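Local atomic coordinates of D-psicose 3-epimerase (Agrobacterium tumefaciens, PDB entry 2HK0), a protein that interconverts D-psicose and D-fructose by epimerisation at C3 of the ketose, in a metal-dependent reaction on a TIM-barrel scaffold. Residues His58-Tyr63 and Leu119-Ile124. Sequence-based numbering, arbitrary orientation.
Sequences HHINEY and LDIHTI
The backbones of I60 and L119 keep well apart, CA to CA 8.7 Å, and side chains alone bridge them in this eight-stranded TIM barrel. I60 lies on the short helix 57-60, which follows the second barrel strand, and opens the type I turn I60-Y63; L119 follows helix 99-118 in the link to the fourth strand, 123-126. With CG1 anti to its carbonyl carbon (chi1 -60°) and the chain then extended (chi2 178°), I60 sends CD1 straight across the gap. There it meets L119 CD1 tip to tip at 3.6 Å. The same L119 methyl also lies 3.8 Å from I60 CG1, so one leucine branch packs along the end of the isoleucine. I121, two residues further on past D120, reaches toward the same I60 methyl, and L68 of helix 65-77 touches both I60 and L119. The contact is thus a small, buried, wholly apolar bridge from helix 57-60 to the link leading into strand 123-126; I121 also packs on L82 and A84 of the neighbouring strand 81-85. Around it, the link is shaped by a Schellman motif with D120 at positive phi (60°), which turns the chain out of helix 99-118. H122 NE2 donates to D120 OD1 at 3.2 Å; the oxygen lies near the imidazole plane, while the N-H comes from above the carboxylate plane. The same I60 CD1 also meets I121 CD1 tip to tip, at 3.9 Å.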
ATOM      1  N   HIS A  58      12.939 -14.340 -32.504  1.00 43.20           N
ATOM      2  CA  HIS A  58      12.770 -14.281 -33.958  1.00 46.92           C
ATOM      3  C   HIS A  58      13.970 -13.647 -34.665  1.00 47.99           C
ATOM      4  O   HIS A  58      14.370 -14.092 -35.745  1.00 49.31           O
ATOM      5  CB  HIS A  58      11.464 -13.551 -34.337  1.00 49.55           C
ATOM      6  CG  HIS A  58      11.615 -12.074 -34.532  1.00 53.45           C
ATOM      7  ND1 HIS A  58      11.892 -11.205 -33.497  1.00 54.66           N
ATOM      8  CD2 HIS A  58      11.525 -11.310 -35.648  1.00 54.46           C
ATOM      9  CE1 HIS A  58      11.963  -9.971 -33.966  1.00 54.87           C
ATOM     10  NE2 HIS A  58      11.744 -10.008 -35.268  1.00 54.89           N
ATOM     11  N   HIS A  59      14.543 -12.616 -34.057  1.00 48.22           N
ATOM     12  CA  HIS A  59      15.713 -11.954 -34.623  1.00 47.88           C
ATOM     13  C   HIS A  59      16.839 -12.964 -34.784  1.00 46.73           C
ATOM     14  O   HIS A  59      17.564 -12.966 -35.778  1.00 46.85           O
ATOM     15  CB  HIS A  59      16.206 -10.846 -33.694  1.00 49.64           C
ATOM     16  CG  HIS A  59      15.591  -9.510 -33.959  1.00 52.76           C
ATOM     17  ND1 HIS A  59      15.739  -8.849 -35.159  1.00 54.75           N
ATOM     18  CD2 HIS A  59      14.840  -8.702 -33.174  1.00 54.62           C
ATOM     19  CE1 HIS A  59      15.105  -7.691 -35.102  1.00 55.87           C
ATOM     20  NE2 HIS A  59      14.553  -7.577 -33.907  1.00 55.62           N
ATOM     21  N   ILE A  60      16.975 -13.819 -33.781  1.00 44.67           N
ATOM     22  CA  ILE A  60      18.018 -14.829 -33.756  1.00 43.66           C
ATOM     23  C   ILE A  60      17.984 -15.814 -34.929  1.00 42.55           C
ATOM     24  O   ILE A  60      19.033 -16.230 -35.419  1.00 40.15           O
ATOM     25  CB  ILE A  60      17.967 -15.578 -32.409  1.00 43.66           C
ATOM     26  CG1 ILE A  60      18.186 -14.566 -31.279  1.00 43.43           C
ATOM     27  CG2 ILE A  60      19.007 -16.682 -32.364  1.00 43.15           C
ATOM     28  CD1 ILE A  60      18.106 -15.140 -29.880  1.00 43.40           C
ATOM     29  N   ASN A  61      16.789 -16.167 -35.393  1.00 41.82           N
ATOM     30  CA  ASN A  61      16.658 -17.109 -36.499  1.00 42.44           C
ATOM     31  C   ASN A  61      17.096 -16.560 -37.852  1.00 44.04           C
ATOM     32  O   ASN A  61      17.183 -17.303 -38.827  1.00 43.02           O
ATOM     33  CB  ASN A  61      15.216 -17.604 -36.610  1.00 40.60           C
ATOM     34  CG  ASN A  61      14.839 -18.535 -35.480  1.00 39.43           C
ATOM     35  OD1 ASN A  61      15.687 -19.246 -34.953  1.00 38.05           O
ATOM     36  ND2 ASN A  61      13.565 -18.548 -35.113  1.00 39.14           N
ATOM     37  N   GLU A  62      17.380 -15.267 -37.913  1.00 46.26           N
ATOM     38  CA  GLU A  62      17.780 -14.659 -39.174  1.00 48.46           C
ATOM     39  C   GLU A  62      19.271 -14.433 -39.331  1.00 48.60           C
ATOM     40  O   GLU A  62      19.747 -14.160 -40.435  1.00 49.78           O
ATOM     41  CB  GLU A  62      17.029 -13.342 -39.377  1.00 50.08           C
ATOM     42  CG  GLU A  62      15.555 -13.559 -39.676  1.00 52.94           C
ATOM     43  CD  GLU A  62      15.335 -14.770 -40.572  1.00 55.29           C
ATOM     44  OE1 GLU A  62      15.981 -14.849 -41.643  1.00 56.82           O
ATOM     45  OE2 GLU A  62      14.521 -15.650 -40.201  1.00 56.99           O
ATOM     46  N   TYR A  63      20.007 -14.555 -38.232  1.00 48.04           N
ATOM     47  CA  TYR A  63      21.449 -14.364 -38.256  1.00 47.14           C
ATOM     48  C   TYR A  63      22.163 -15.609 -38.753  1.00 46.17           C
ATOM     49  O   TYR A  63      21.712 -16.727 -38.525  1.00 45.68           O
ATOM     50  CB  TYR A  63      21.959 -14.021 -36.855  1.00 48.02           C
ATOM     51  CG  TYR A  63      21.557 -12.650 -36.376  1.00 48.32           C
ATOM     52  CD1 TYR A  63      22.049 -11.501 -36.996  1.00 48.91           C
ATOM     53  CD2 TYR A  63      20.674 -12.498 -35.313  1.00 48.48           C
ATOM     54  CE1 TYR A  63      21.666 -10.229 -36.567  1.00 49.56           C
ATOM     55  CE2 TYR A  63      20.284 -11.233 -34.876  1.00 49.61           C
ATOM     56  CZ  TYR A  63      20.782 -10.106 -35.506  1.00 49.08           C
ATOM     57  OH  TYR A  63      20.389  -8.863 -35.074  1.00 50.14           O
ATOM     58  N   LEU A 119      23.880 -18.959 -28.929  1.00 22.01           N
ATOM     59  CA  LEU A 119      24.188 -17.690 -28.279  1.00 23.04           C
ATOM     60  C   LEU A 119      24.420 -17.887 -26.785  1.00 23.77           C
ATOM     61  O   LEU A 119      24.507 -16.918 -26.022  1.00 23.76           O
ATOM     62  CB  LEU A 119      23.055 -16.674 -28.494  1.00 22.54           C
ATOM     63  CG  LEU A 119      22.839 -16.154 -29.921  1.00 24.73           C
ATOM     64  CD1 LEU A 119      21.719 -15.139 -29.908  1.00 22.43           C
ATOM     65  CD2 LEU A 119      24.123 -15.523 -30.471  1.00 21.76           C
ATOM     66  N   ASP A 120      24.509 -19.147 -26.362  1.00 24.02           N
ATOM     67  CA  ASP A 120      24.726 -19.468 -24.955  1.00 23.94           C
ATOM     68  C   ASP A 120      23.592 -18.914 -24.080  1.00 23.59           C
ATOM     69  O   ASP A 120      23.822 -18.397 -22.986  1.00 22.58           O
ATOM     70  CB  ASP A 120      26.084 -18.916 -24.491  1.00 26.88           C
ATOM     71  CG  ASP A 120      26.583 -19.582 -23.209  1.00 29.34           C
ATOM     72  OD1 ASP A 120      26.204 -20.747 -22.967  1.00 28.00           O
ATOM     73  OD2 ASP A 120      27.357 -18.951 -22.454  1.00 31.74           O
ATOM     74  N   ILE A 121      22.368 -19.020 -24.589  1.00 21.67           N
ATOM     75  CA  ILE A 121      21.167 -18.584 -23.886  1.00 20.85           C
ATOM     76  C   ILE A 121      20.546 -19.835 -23.246  1.00 21.49           C
ATOM     77  O   ILE A 121      20.341 -20.851 -23.922  1.00 21.46           O
ATOM     78  CB  ILE A 121      20.150 -17.968 -24.877  1.00 22.69           C
ATOM     79  CG1 ILE A 121      20.664 -16.606 -25.367  1.00 21.28           C
ATOM     80  CG2 ILE A 121      18.776 -17.846 -24.226  1.00 20.51           C
ATOM     81  CD1 ILE A 121      19.838 -16.026 -26.484  1.00 21.22           C
ATOM     82  N   HIS A 122      20.234 -19.767 -21.960  1.00 19.65           N
ATOM     83  CA  HIS A 122      19.657 -20.916 -21.268  1.00 20.04           C
ATOM     84  C   HIS A 122      18.243 -20.711 -20.718  1.00 20.55           C
ATOM     85  O   HIS A 122      17.628 -21.642 -20.183  1.00 18.71           O
ATOM     86  CB  HIS A 122      20.611 -21.343 -20.147  1.00 20.67           C
ATOM     87  CG  HIS A 122      21.891 -21.922 -20.658  1.00 21.81           C
ATOM     88  ND1 HIS A 122      22.055 -23.272 -20.881  1.00 21.83           N
ATOM     89  CD2 HIS A 122      23.027 -21.326 -21.098  1.00 20.97           C
ATOM     90  CE1 HIS A 122      23.234 -23.481 -21.442  1.00 23.03           C
ATOM     91  NE2 HIS A 122      23.840 -22.316 -21.584  1.00 21.81           N
ATOM     92  N   THR A 123      17.731 -19.494 -20.850  1.00 20.03           N
ATOM     93  CA  THR A 123      16.387 -19.172 -20.371  1.00 20.70           C
ATOM     94  C   THR A 123      15.570 -18.579 -21.512  1.00 20.22           C
ATOM     95  O   THR A 123      15.959 -17.577 -22.118  1.00 20.02           O
ATOM     96  CB  THR A 123      16.435 -18.163 -19.194  1.00 22.36           C
ATOM     97  OG1 THR A 123      17.087 -18.773 -18.074  1.00 22.79           O
ATOM     98  CG2 THR A 123      15.036 -17.737 -18.766  1.00 20.90           C
ATOM     99  N   ILE A 124      14.447 -19.221 -21.802  1.00 20.06           N
ATOM    100  CA  ILE A 124      13.525 -18.812 -22.855  1.00 21.64           C
ATOM    101  C   ILE A 124      12.175 -18.606 -22.183  1.00 22.83           C
ATOM    102  O   ILE A 124      11.708 -19.485 -21.444  1.00 23.02           O
ATOM    103  CB  ILE A 124      13.390 -19.933 -23.913  1.00 24.88           C
ATOM    104  CG1 ILE A 124      14.681 -20.029 -24.722  1.00 26.25           C
ATOM    105  CG2 ILE A 124      12.183 -19.696 -24.795  1.00 24.87           C
ATOM    106  CD1 ILE A 124      15.050 -18.759 -25.455  1.00 28.73           C
TER